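Local coordinates for protein N6 adenine specific DNA methylase (Encephalitozoon cuniculi, PDB 3Q87) that binds S-adenosylmethionine and, as the catalytic Mtq2 subunit of a complex with Trm112, is responsible for methylating the translation termination factor eRF1, at residues L28-S33 / V48-N53; R144-R149 / I158-K163; F110-T115 / E137-G142. All coordinates share one frame; numbering follows the deposited sequence.

In the fold
The three contacts share one Rossmann-like methyltransferase domain built on a mixed sheet. Along the chain contact 1 comes first, then contact 3, then contact 2. Contact 1 joins the parallel strands 26-30 and 46-51 at the S-adenosylmethionine site. Contact 2 joins strands 142-150 and 155-162, the antiparallel hairpin of the same sheet. Their centres lie about 20 Å apart, on opposite sides of the chain's centre. Contact 3 links the ends of helices 105-113 and 129-138. It touches both others: F110 packs on L30 of contact 1, and K163 of contact 2 packs on Y141. The cofactor site lies in the parallel part of the sheet, and the antiparallel hairpin forms one edge within this chain.

Contact 1 (L28-S33 / V48-N53). With SAM (S-adenosylmethionine), chain D.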
loop_
_atom_site.group_PDB
_atom_site.type_symbol
_atom_site.label_atom_id
_atom_site.label_comp_id
_atom_site.label_asym_id
_atom_site.label_seq_id
_atom_site.Cartn_x
_atom_site.Cartn_y
_atom_site.Cartn_z
ATOM N N LEU B 28 -2.193 3.170 -3.178
ATOM C CA LEU B 28 -2.100 1.828 -2.640
ATOM C C LEU B 28 -2.751 0.889 -3.639
ATOM O O LEU B 28 -3.958 0.995 -3.877
ATOM C CB LEU B 28 -2.834 1.744 -1.303
ATOM C CG LEU B 28 -2.702 0.413 -0.555
ATOM C CD1 LEU B 28 -1.327 0.282 0.095
ATOM C CD2 LEU B 28 -3.796 0.281 0.502
ATOM N N ASP B 29 -1.951 0.006 -4.237
ATOM C CA ASP B 29 -2.475 -1.053 -5.104
ATOM C C ASP B 29 -2.770 -2.252 -4.206
ATOM O O ASP B 29 -1.885 -3.048 -3.893
ATOM C CB ASP B 29 -1.447 -1.436 -6.179
ATOM C CG ASP B 29 -1.898 -2.614 -7.051
ATOM O OD1 ASP B 29 -3.093 -3.007 -6.988
ATOM O OD2 ASP B 29 -1.051 -3.150 -7.812
ATOM N N LEU B 30 -4.017 -2.356 -3.771
ATOM C CA LEU B 30 -4.435 -3.378 -2.826
ATOM C C LEU B 30 -4.780 -4.665 -3.578
ATOM O O LEU B 30 -5.529 -4.619 -4.545
ATOM C CB LEU B 30 -5.665 -2.857 -2.080
ATOM C CG LEU B 30 -6.250 -3.650 -0.918
ATOM C CD1 LEU B 30 -5.220 -3.814 0.163
ATOM C CD2 LEU B 30 -7.483 -2.927 -0.367
ATOM N N GLY B 31 -4.262 -5.807 -3.129
ATOM C CA GLY B 31 -4.426 -7.047 -3.874
ATOM C C GLY B 31 -3.645 -6.954 -5.186
ATOM O O GLY B 31 -4.158 -7.219 -6.271
ATOM N N THR B 32 -2.378 -6.582 -5.069
ATOM C CA THR B 32 -1.549 -6.304 -6.223
ATOM C C THR B 32 -1.267 -7.553 -7.027
ATOM O O THR B 32 -0.978 -7.464 -8.216
ATOM C CB THR B 32 -0.193 -5.678 -5.806
ATOM O OG1 THR B 32 0.588 -5.408 -6.967
ATOM C CG2 THR B 32 0.573 -6.610 -4.891
ATOM N N SER B 33 -1.347 -8.710 -6.374
ATOM C CA SER B 33 -0.929 -9.971 -6.998
ATOM C C SER B 33 0.511 -9.859 -7.533
ATOM O O SER B 33 1.426 -9.570 -6.756
ATOM C CB SER B 33 -1.910 -10.409 -8.077
ATOM O OG SER B 33 -1.634 -11.741 -8.495
ATOM N N VAL B 48 2.484 1.880 -3.221
ATOM C CA VAL B 48 2.701 0.801 -2.282
ATOM C C VAL B 48 1.811 -0.350 -2.724
ATOM O O VAL B 48 0.641 -0.156 -2.968
ATOM C CB VAL B 48 2.354 1.222 -0.843
ATOM C CG1 VAL B 48 2.611 0.054 0.131
ATOM C CG2 VAL B 48 3.196 2.428 -0.464
ATOM N N SER B 49 2.377 -1.545 -2.852
ATOM C CA SER B 49 1.609 -2.679 -3.349
ATOM C C SER B 49 1.503 -3.778 -2.301
ATOM O O SER B 49 2.518 -4.209 -1.738
ATOM C CB SER B 49 2.255 -3.204 -4.628
ATOM O OG SER B 49 2.527 -2.122 -5.498
ATOM N N THR B 50 0.274 -4.214 -2.022
ATOM C CA THR B 50 0.040 -5.176 -0.946
ATOM C C THR B 50 -0.782 -6.361 -1.410
ATOM O O THR B 50 -1.581 -6.240 -2.328
ATOM C CB THR B 50 -0.688 -4.545 0.273
ATOM O OG1 THR B 50 -2.078 -4.389 -0.032
ATOM C CG2 THR B 50 -0.085 -3.188 0.642
ATOM N N ASP B 51 -0.570 -7.512 -0.776
ATOM C CA ASP B 51 -1.363 -8.705 -1.058
ATOM C C ASP B 51 -1.278 -9.650 0.133
ATOM O O ASP B 51 -0.322 -9.614 0.909
ATOM C CB ASP B 51 -0.868 -9.421 -2.331
ATOM C CG ASP B 51 -1.975 -10.201 -3.028
ATOM O OD1 ASP B 51 -2.387 -9.799 -4.129
ATOM O OD2 ASP B 51 -2.457 -11.198 -2.457
ATOM N N LEU B 52 -2.309 -10.464 0.300
ATOM C CA LEU B 52 -2.313 -11.507 1.312
ATOM C C LEU B 52 -1.471 -12.691 0.832
ATOM O O LEU B 52 -0.941 -13.456 1.634
ATOM C CB LEU B 52 -3.755 -11.959 1.572
ATOM C CG LEU B 52 -3.998 -12.890 2.753
ATOM C CD1 LEU B 52 -3.568 -12.181 4.040
ATOM C CD2 LEU B 52 -5.479 -13.267 2.808
ATOM N N ASN B 53 -1.342 -12.818 -0.491
ATOM C CA ASN B 53 -0.701 -13.965 -1.135
ATOM C C ASN B 53 0.816 -13.802 -1.320
ATOM O O ASN B 53 1.274 -13.073 -2.208
ATOM C CB ASN B 53 -1.395 -14.205 -2.485
ATOM C CG ASN B 53 -0.819 -15.363 -3.252
ATOM O OD1 ASN B 53 0.124 -16.012 -2.810
ATOM N ND2 ASN B 53 -1.384 -15.627 -4.425
HETATM N N SAM D . -4.603 -6.780 -8.900
HETATM C CA SAM D . -4.642 -8.089 -9.567
HETATM C C SAM D . -5.341 -7.938 -10.926
HETATM O O SAM D . -5.157 -8.738 -11.845
HETATM O OXT SAM D . -6.113 -7.006 -11.141
HETATM C CB SAM D . -5.238 -9.237 -8.708
HETATM C CG SAM D . -6.744 -9.288 -8.348
HETATM S SD SAM D . -7.390 -10.817 -7.538
HETATM C CE SAM D . -9.090 -10.898 -8.140
HETATM C "C5'" SAM D . -7.670 -10.303 -5.824
HETATM C "C4'" SAM D . -6.331 -10.202 -5.112
HETATM O "O4'" SAM D . -6.542 -9.850 -3.754
HETATM C "C3'" SAM D . -5.554 -11.510 -5.121
HETATM O "O3'" SAM D . -4.228 -11.234 -5.512
HETATM C "C2'" SAM D . -5.580 -11.981 -3.681
HETATM O "O2'" SAM D . -4.415 -12.664 -3.279
HETATM C "C1'" SAM D . -5.715 -10.666 -2.948
HETATM N N9 SAM D . -6.381 -10.782 -1.659
HETATM C C8 SAM D . -7.347 -11.674 -1.253
HETATM N N7 SAM D . -7.667 -11.375 0.026
HETATM C C5 SAM D . -6.918 -10.301 0.418
HETATM C C6 SAM D . -6.835 -9.573 1.591
HETATM N N6 SAM D . -7.602 -9.900 2.625
HETATM N N1 SAM D . -5.957 -8.505 1.683
HETATM C C2 SAM D . -5.155 -8.145 0.613
HETATM N N3 SAM D . -5.245 -8.874 -0.557
HETATM C C4 SAM D . -6.104 -9.924 -0.640
HETATM O O HOH W 1 -2.706 -13.468 -6.138
#
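The contact belongs to the first beta-alpha-beta unit of the Rossmann-like fold, where D51 at the end of strand 46-51 meets the turn after strand 26-30. S33 N donates to D51 OD1 at 2.7 Å, and N53 N binds D51 OD2 in an Asx turn. Each N-H comes in on the anti side of its oxygen. The two bonds hold the carboxylate turned so that each oxygen can take one ribose hydroxyl of S-adenosylmethionine. D51 OD1 accepts from SAM O3' at 2.7 Å, and D51 OD2 accepts from SAM O2' at 2.6 Å. The N-H groups probably also help to stabilise the negative charge. A water bridges S33 OG and N53 ND2 to SAM O3'. S33 OG also bonds the carbonyl of Y4, and N53 ND2 that of D2. G31 O accepts from the SAM amino N at 2.7 Å. G31 has positive phi, and its bare CA leaves room for the ribose oxygen O4'.

Before the site the strands pair in parallel. D29 N bonds V48 O, and T50 N bonds D29 O nearly straight (171°). T50 O then receives T32 N at 2.9 Å and, weakly, G31 N. T32 lays its CG2 methyl against T50 O and the carbon of that carbonyl. With OG1 anti to the backbone N (chi1 -179°), T32 OG1 reaches D29 OD2 at 2.9 Å from above the carboxylate plane. T38 of helix 36-41 bonds D29, T32 and S49 through its hydroxyl. On the face of L28, L30 and T50, L28 CD1 meets T50 CG2 at 3.7 Å. Strand 81-84 flanks strand 26-30, strand 65-67 borders strand 46-51, and helix 54-58 packs on T32, S33 and D51.

Contact 2 (R144-R149 / I158-K163)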
loop_
_atom_site.group_PDB
_atom_site.type_symbol
_atom_site.label_atom_id
_atom_site.label_comp_id
_atom_site.label_asym_id
_atom_site.label_seq_id
_atom_site.Cartn_x
_atom_site.Cartn_y
_atom_site.Cartn_z
ATOM N N ARG B 144 -19.499 6.990 -8.192
ATOM C CA ARG B 144 -20.079 6.820 -9.516
ATOM C C ARG B 144 -19.475 5.606 -10.187
ATOM O O ARG B 144 -18.332 5.227 -9.899
ATOM C CB ARG B 144 -19.912 8.067 -10.381
ATOM C CG ARG B 144 -18.490 8.426 -10.754
ATOM C CD ARG B 144 -18.489 9.742 -11.513
ATOM N NE ARG B 144 -17.175 10.101 -12.039
ATOM C CZ ARG B 144 -16.789 9.894 -13.296
ATOM N NH1 ARG B 144 -17.617 9.321 -14.165
ATOM N NH2 ARG B 144 -15.571 10.259 -13.686
ATOM N N ILE B 145 -20.256 4.983 -11.065
ATOM C CA ILE B 145 -19.788 3.838 -11.830
ATOM C C ILE B 145 -18.995 4.326 -13.030
ATOM O O ILE B 145 -19.566 4.742 -14.034
ATOM C CB ILE B 145 -20.964 2.971 -12.293
ATOM C CG1 ILE B 145 -21.666 2.367 -11.078
ATOM C CG2 ILE B 145 -20.490 1.876 -13.237
ATOM C CD1 ILE B 145 -22.793 1.415 -11.435
ATOM N N LEU B 146 -17.671 4.279 -12.918
ATOM C CA LEU B 146 -16.796 4.801 -13.962
ATOM C C LEU B 146 -16.964 4.067 -15.284
ATOM O O LEU B 146 -16.926 4.675 -16.350
ATOM C CB LEU B 146 -15.329 4.720 -13.524
ATOM C CG LEU B 146 -14.643 6.019 -13.126
ATOM C CD1 LEU B 146 -13.131 5.838 -13.160
ATOM C CD2 LEU B 146 -15.048 7.110 -14.074
ATOM N N LYS B 147 -17.132 2.755 -15.215
ATOM C CA LYS B 147 -17.182 1.956 -16.426
ATOM C C LYS B 147 -17.901 0.644 -16.214
ATOM O O LYS B 147 -17.779 0.021 -15.165
ATOM C CB LYS B 147 -15.773 1.691 -16.966
ATOM C CG LYS B 147 -15.753 0.637 -18.059
ATOM C CD LYS B 147 -14.781 0.996 -19.163
ATOM C CE LYS B 147 -15.253 0.424 -20.505
ATOM N NZ LYS B 147 -14.585 1.057 -21.683
ATOM N N VAL B 148 -18.675 0.246 -17.216
ATOM C CA VAL B 148 -19.319 -1.054 -17.225
ATOM C C VAL B 148 -18.835 -1.789 -18.462
ATOM O O VAL B 148 -18.679 -1.188 -19.519
ATOM C CB VAL B 148 -20.847 -0.934 -17.274
ATOM C CG1 VAL B 148 -21.479 -2.301 -17.075
ATOM C CG2 VAL B 148 -21.325 0.029 -16.209
ATOM N N ARG B 149 -18.573 -3.082 -18.327
ATOM C CA ARG B 149 -18.030 -3.845 -19.439
ATOM C C ARG B 149 -18.336 -5.321 -19.256
ATOM O O ARG B 149 -18.055 -5.903 -18.206
ATOM C CB ARG B 149 -16.523 -3.606 -19.568
ATOM C CG ARG B 149 -15.894 -4.220 -20.808
ATOM C CD ARG B 149 -14.390 -4.054 -20.810
ATOM N NE ARG B 149 -13.983 -2.674 -21.077
ATOM C CZ ARG B 149 -12.718 -2.264 -21.172
ATOM N NH1 ARG B 149 -11.719 -3.120 -21.012
ATOM N NH2 ARG B 149 -12.446 -0.989 -21.425
ATOM N N ILE B 158 -16.666 -0.802 -12.543
ATOM C CA ILE B 158 -15.608 -0.067 -11.875
ATOM C C ILE B 158 -16.178 1.115 -11.107
ATOM O O ILE B 158 -16.704 2.072 -11.680
ATOM C CB ILE B 158 -14.546 0.397 -12.860
ATOM C CG1 ILE B 158 -13.866 -0.832 -13.476
ATOM C CG2 ILE B 158 -13.545 1.327 -12.162
ATOM C CD1 ILE B 158 -13.031 -0.500 -14.669
ATOM N N ILE B 159 -16.083 1.025 -9.791
ATOM C CA ILE B 159 -16.618 2.051 -8.917
ATOM C C ILE B 159 -15.553 3.068 -8.545
ATOM O O ILE B 159 -14.456 2.701 -8.135
ATOM C CB ILE B 159 -17.197 1.415 -7.660
ATOM C CG1 ILE B 159 -18.329 0.470 -8.042
ATOM C CG2 ILE B 159 -17.733 2.472 -6.712
ATOM C CD1 ILE B 159 -19.081 -0.082 -6.842
ATOM N N LYS B 160 -15.863 4.348 -8.724
ATOM C CA LYS B 160 -14.986 5.408 -8.242
ATOM C C LYS B 160 -15.629 6.059 -7.027
ATOM O O LYS B 160 -16.795 6.436 -7.067
ATOM C CB LYS B 160 -14.699 6.458 -9.311
ATOM C CG LYS B 160 -13.925 7.643 -8.762
ATOM C CD LYS B 160 -13.488 8.614 -9.846
ATOM C CE LYS B 160 -12.748 9.800 -9.233
ATOM N NZ LYS B 160 -12.335 10.784 -10.266
ATOM N N GLY B 161 -14.872 6.159 -5.938
ATOM C CA GLY B 161 -15.385 6.744 -4.713
ATOM C C GLY B 161 -14.539 7.916 -4.289
ATOM O O GLY B 161 -13.312 7.867 -4.369
ATOM N N GLU B 162 -15.185 8.986 -3.850
ATOM C CA GLU B 162 -14.444 10.164 -3.428
ATOM C C GLU B 162 -15.129 10.866 -2.273
ATOM O O GLU B 162 -16.345 11.039 -2.263
ATOM C CB GLU B 162 -14.225 11.130 -4.595
ATOM C CG GLU B 162 -13.162 12.181 -4.291
ATOM C CD GLU B 162 -12.840 13.083 -5.471
ATOM O OE1 GLU B 162 -13.382 12.844 -6.569
ATOM O OE2 GLU B 162 -12.044 14.030 -5.292
ATOM N N LYS B 163 -14.342 11.244 -1.277
ATOM C CA LYS B 163 -14.862 12.063 -0.192
ATOM C C LYS B 163 -14.915 13.536 -0.605
ATOM O O LYS B 163 -14.135 13.994 -1.446
ATOM C CB LYS B 163 -14.028 11.864 1.074
ATOM C CG LYS B 163 -14.193 10.462 1.652
ATOM C CD LYS B 163 -13.487 10.307 2.991
ATOM C CE LYS B 163 -13.903 9.008 3.674
ATOM N NZ LYS B 163 -13.659 9.057 5.151
#
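I158 has CG1 anti to the carbonyl carbon (chi1 -64°) and CG2 anti to the backbone N. This sends I158 CG2 to L146 CB at 4.1 Å and carries I158 CD1, on the other branch, to K147 CB at 4.2 Å. K160 places CG anti to its backbone N (chi1 173°) and runs on fully extended. Its CB lies 3.8 Å from L146 CG, and its ammonium ends in a salt bridge with E20 of helix 8-20. L146 thus touches the CG2 methyl of I158 with CB and the CB of K160 with CG. L146 CD2 also rests over one face of the R144 guanidinium, toward the rim.

These residues belong to the antiparallel hairpin of strands 142-150 and 155-162, which closes one end of the sheet. R144 and K160 form a hydrogen-bonded pair. R144 N donates to K160 O at 3.0 Å in the carbonyl plane, and K160 N returns a bond to R144 O at 2.9 Å. I145 and I159 follow as a non-hydrogen-bonded pair. A beta bulge comes next: L146 and K147 together face I158. L146 has helical backbone angles, and its CB turns toward the other strand. L146 N donates to I158 O at 2.7 Å with a bent angle of 132°. I158 N bonds K147 O, one residue further on, at 3.0 Å and nearly straight. The side chains of I145 and I159 lie on the face covered by helix 129-138. I158 lies on the other face, against T12 and A16 of helix 8-20. Strand 118-124 pairs with strand 155-162 on its side away from the hairpin partner.

Contact 3 (F110-T115 / E137-G142); sequences FVDAVT and EERGYG
R139 lays its guanidinium over the backbone at the end of helix 105-113, with D112 O 3.4 Å from R139 CZ and over the centre of one face. The group reaches this place through a folded chain, bent at chi2 (-83°) and again at chi3. R139 NH2 donates to V114 O at 2.6 Å. The nitrogen comes from above the carbonyl plane, 53° out of it. R139 NE makes a weak, bent bond (122°) to V111 O at 3.0 Å. T115 CG2 meets the edge of the same group, 3.5 Å from R139 NH2. Lower down, the R139 and V111 side chains run antiparallel, with CG near CG1.

Y141 enters beside it. Its hydroxyl bonds V116 O, just beyond the segment, and V114 CG2 packs against Y141 OH at 3.6 Å. V114 CG1 touches Y141 CE2 at 3.8 Å. The valine's methyls thus meet the tyrosine, and its carbonyl accepts from the arginine while lying in plane at the tyrosine's ring edge. G140, between R139 and Y141 in the chain, follows helix 129-138 with positive phi in a Schellman motif. The turn probably helps both to point toward segment 110-115. V114 and Y141 also pack on L119 of strand 118-124, and Q76 bonds the backbone at A113 and T115.

The carbonyl oxygens of V111, D112 and V114 gather round the arginine, two as hydrogen-bond acceptors (V111 weakly) and D112 O at its face. Its positive charge is probably favourable there, beside the negative end of the helix dipole.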
loop_
_atom_site.group_PDB
_atom_site.type_symbol
_atom_site.label_atom_id
_atom_site.label_comp_id
_atom_site.label_asym_id
_atom_site.label_seq_id
_atom_site.Cartn_x
_atom_site.Cartn_y
_atom_site.Cartn_z
ATOM N N PHE B 110 -13.610 -4.382 3.222
ATOM C CA PHE B 110 -12.849 -3.263 2.682
ATOM C C PHE B 110 -13.614 -1.949 2.840
ATOM O O PHE B 110 -13.093 -0.967 3.340
ATOM C CB PHE B 110 -12.538 -3.479 1.190
ATOM C CG PHE B 110 -11.998 -2.250 0.500
ATOM C CD1 PHE B 110 -10.757 -1.744 0.844
ATOM C CD2 PHE B 110 -12.731 -1.600 -0.485
ATOM C CE1 PHE B 110 -10.252 -0.598 0.228
ATOM C CE2 PHE B 110 -12.234 -0.465 -1.112
ATOM C CZ PHE B 110 -10.985 0.044 -0.745
ATOM N N VAL B 111 -14.859 -1.941 2.390
ATOM C CA VAL B 111 -15.670 -0.735 2.428
ATOM C C VAL B 111 -15.811 -0.221 3.863
ATOM O O VAL B 111 -15.724 0.980 4.122
ATOM C CB VAL B 111 -17.051 -1.008 1.808
ATOM C CG1 VAL B 111 -18.016 0.128 2.110
ATOM C CG2 VAL B 111 -16.906 -1.251 0.299
ATOM N N ASP B 112 -15.982 -1.137 4.806
ATOM C CA ASP B 112 -16.112 -0.723 6.195
ATOM C C ASP B 112 -14.831 -0.263 6.891
ATOM O O ASP B 112 -14.890 0.262 7.998
ATOM C CB ASP B 112 -16.856 -1.757 7.026
ATOM C CG ASP B 112 -18.317 -1.399 7.182
ATOM O OD1 ASP B 112 -19.109 -1.699 6.255
ATOM O OD2 ASP B 112 -18.665 -0.782 8.215
ATOM N N ALA B 113 -13.686 -0.418 6.242
ATOM C CA ALA B 113 -12.431 0.039 6.835
ATOM C C ALA B 113 -11.774 1.203 6.084
ATOM O O ALA B 113 -10.857 1.836 6.608
ATOM C CB ALA B 113 -11.453 -1.120 6.959
ATOM N N VAL B 114 -12.224 1.471 4.859
ATOM C CA VAL B 114 -11.507 2.406 3.990
ATOM C C VAL B 114 -11.805 3.853 4.375
ATOM O O VAL B 114 -12.953 4.209 4.638
ATOM C CB VAL B 114 -11.807 2.150 2.469
ATOM C CG1 VAL B 114 -13.267 2.446 2.138
ATOM C CG2 VAL B 114 -10.884 2.985 1.589
ATOM N N THR B 115 -10.769 4.681 4.435
ATOM C CA THR B 115 -10.948 6.077 4.835
ATOM C C THR B 115 -10.187 7.059 3.950
ATOM O O THR B 115 -10.229 8.258 4.201
ATOM C CB THR B 115 -10.526 6.334 6.313
ATOM O OG1 THR B 115 -9.114 6.135 6.454
ATOM C CG2 THR B 115 -11.260 5.400 7.267
ATOM N N GLU B 137 -21.622 5.049 0.192
ATOM C CA GLU B 137 -22.252 6.319 0.515
ATOM C C GLU B 137 -22.338 6.475 2.021
ATOM O O GLU B 137 -22.058 7.543 2.562
ATOM C CB GLU B 137 -23.661 6.388 -0.085
ATOM C CG GLU B 137 -23.679 6.334 -1.595
ATOM C CD GLU B 137 -22.943 7.501 -2.224
ATOM O OE1 GLU B 137 -22.776 8.537 -1.545
ATOM O OE2 GLU B 137 -22.537 7.388 -3.400
ATOM N N GLU B 138 -22.734 5.398 2.692
ATOM C CA GLU B 138 -22.818 5.385 4.145
ATOM C C GLU B 138 -21.474 5.678 4.806
ATOM O O GLU B 138 -21.419 6.110 5.952
ATOM C CB GLU B 138 -23.341 4.038 4.629
ATOM C CG GLU B 138 -24.764 3.737 4.218
ATOM C CD GLU B 138 -25.158 2.299 4.525
ATOM O OE1 GLU B 138 -24.505 1.674 5.394
ATOM O OE2 GLU B 138 -26.119 1.793 3.898
ATOM N N ARG B 139 -20.388 5.436 4.083
ATOM C CA ARG B 139 -19.059 5.633 4.634
ATOM C C ARG B 139 -18.504 7.004 4.277
ATOM O O ARG B 139 -17.362 7.330 4.592
ATOM C CB ARG B 139 -18.123 4.516 4.163
ATOM C CG ARG B 139 -18.426 3.169 4.803
ATOM C CD ARG B 139 -17.783 3.080 6.168
ATOM N NE ARG B 139 -16.333 3.222 6.059
ATOM C CZ ARG B 139 -15.526 3.491 7.082
ATOM N NH1 ARG B 139 -16.023 3.662 8.301
ATOM N NH2 ARG B 139 -14.218 3.597 6.881
ATOM N N GLY B 140 -19.323 7.811 3.611
ATOM C CA GLY B 140 -18.929 9.163 3.271
ATOM C C GLY B 140 -18.373 9.337 1.873
ATOM O O GLY B 140 -17.809 10.384 1.562
ATOM N N TYR B 141 -18.521 8.331 1.016
ATOM C CA TYR B 141 -17.989 8.465 -0.340
ATOM C C TYR B 141 -19.064 8.850 -1.330
ATOM O O TYR B 141 -20.076 8.160 -1.456
ATOM C CB TYR B 141 -17.295 7.180 -0.818
ATOM C CG TYR B 141 -16.005 6.895 -0.091
ATOM C CD1 TYR B 141 -14.810 7.425 -0.537
ATOM C CD2 TYR B 141 -15.993 6.108 1.060
ATOM C CE1 TYR B 141 -13.629 7.187 0.137
ATOM C CE2 TYR B 141 -14.819 5.862 1.746
ATOM C CZ TYR B 141 -13.635 6.407 1.280
ATOM O OH TYR B 141 -12.454 6.172 1.954
ATOM N N GLY B 142 -18.843 9.946 -2.041
ATOM C CA GLY B 142 -19.623 10.192 -3.237
ATOM C C GLY B 142 -19.130 9.178 -4.251
ATOM O O GLY B 142 -17.924 9.021 -4.423
#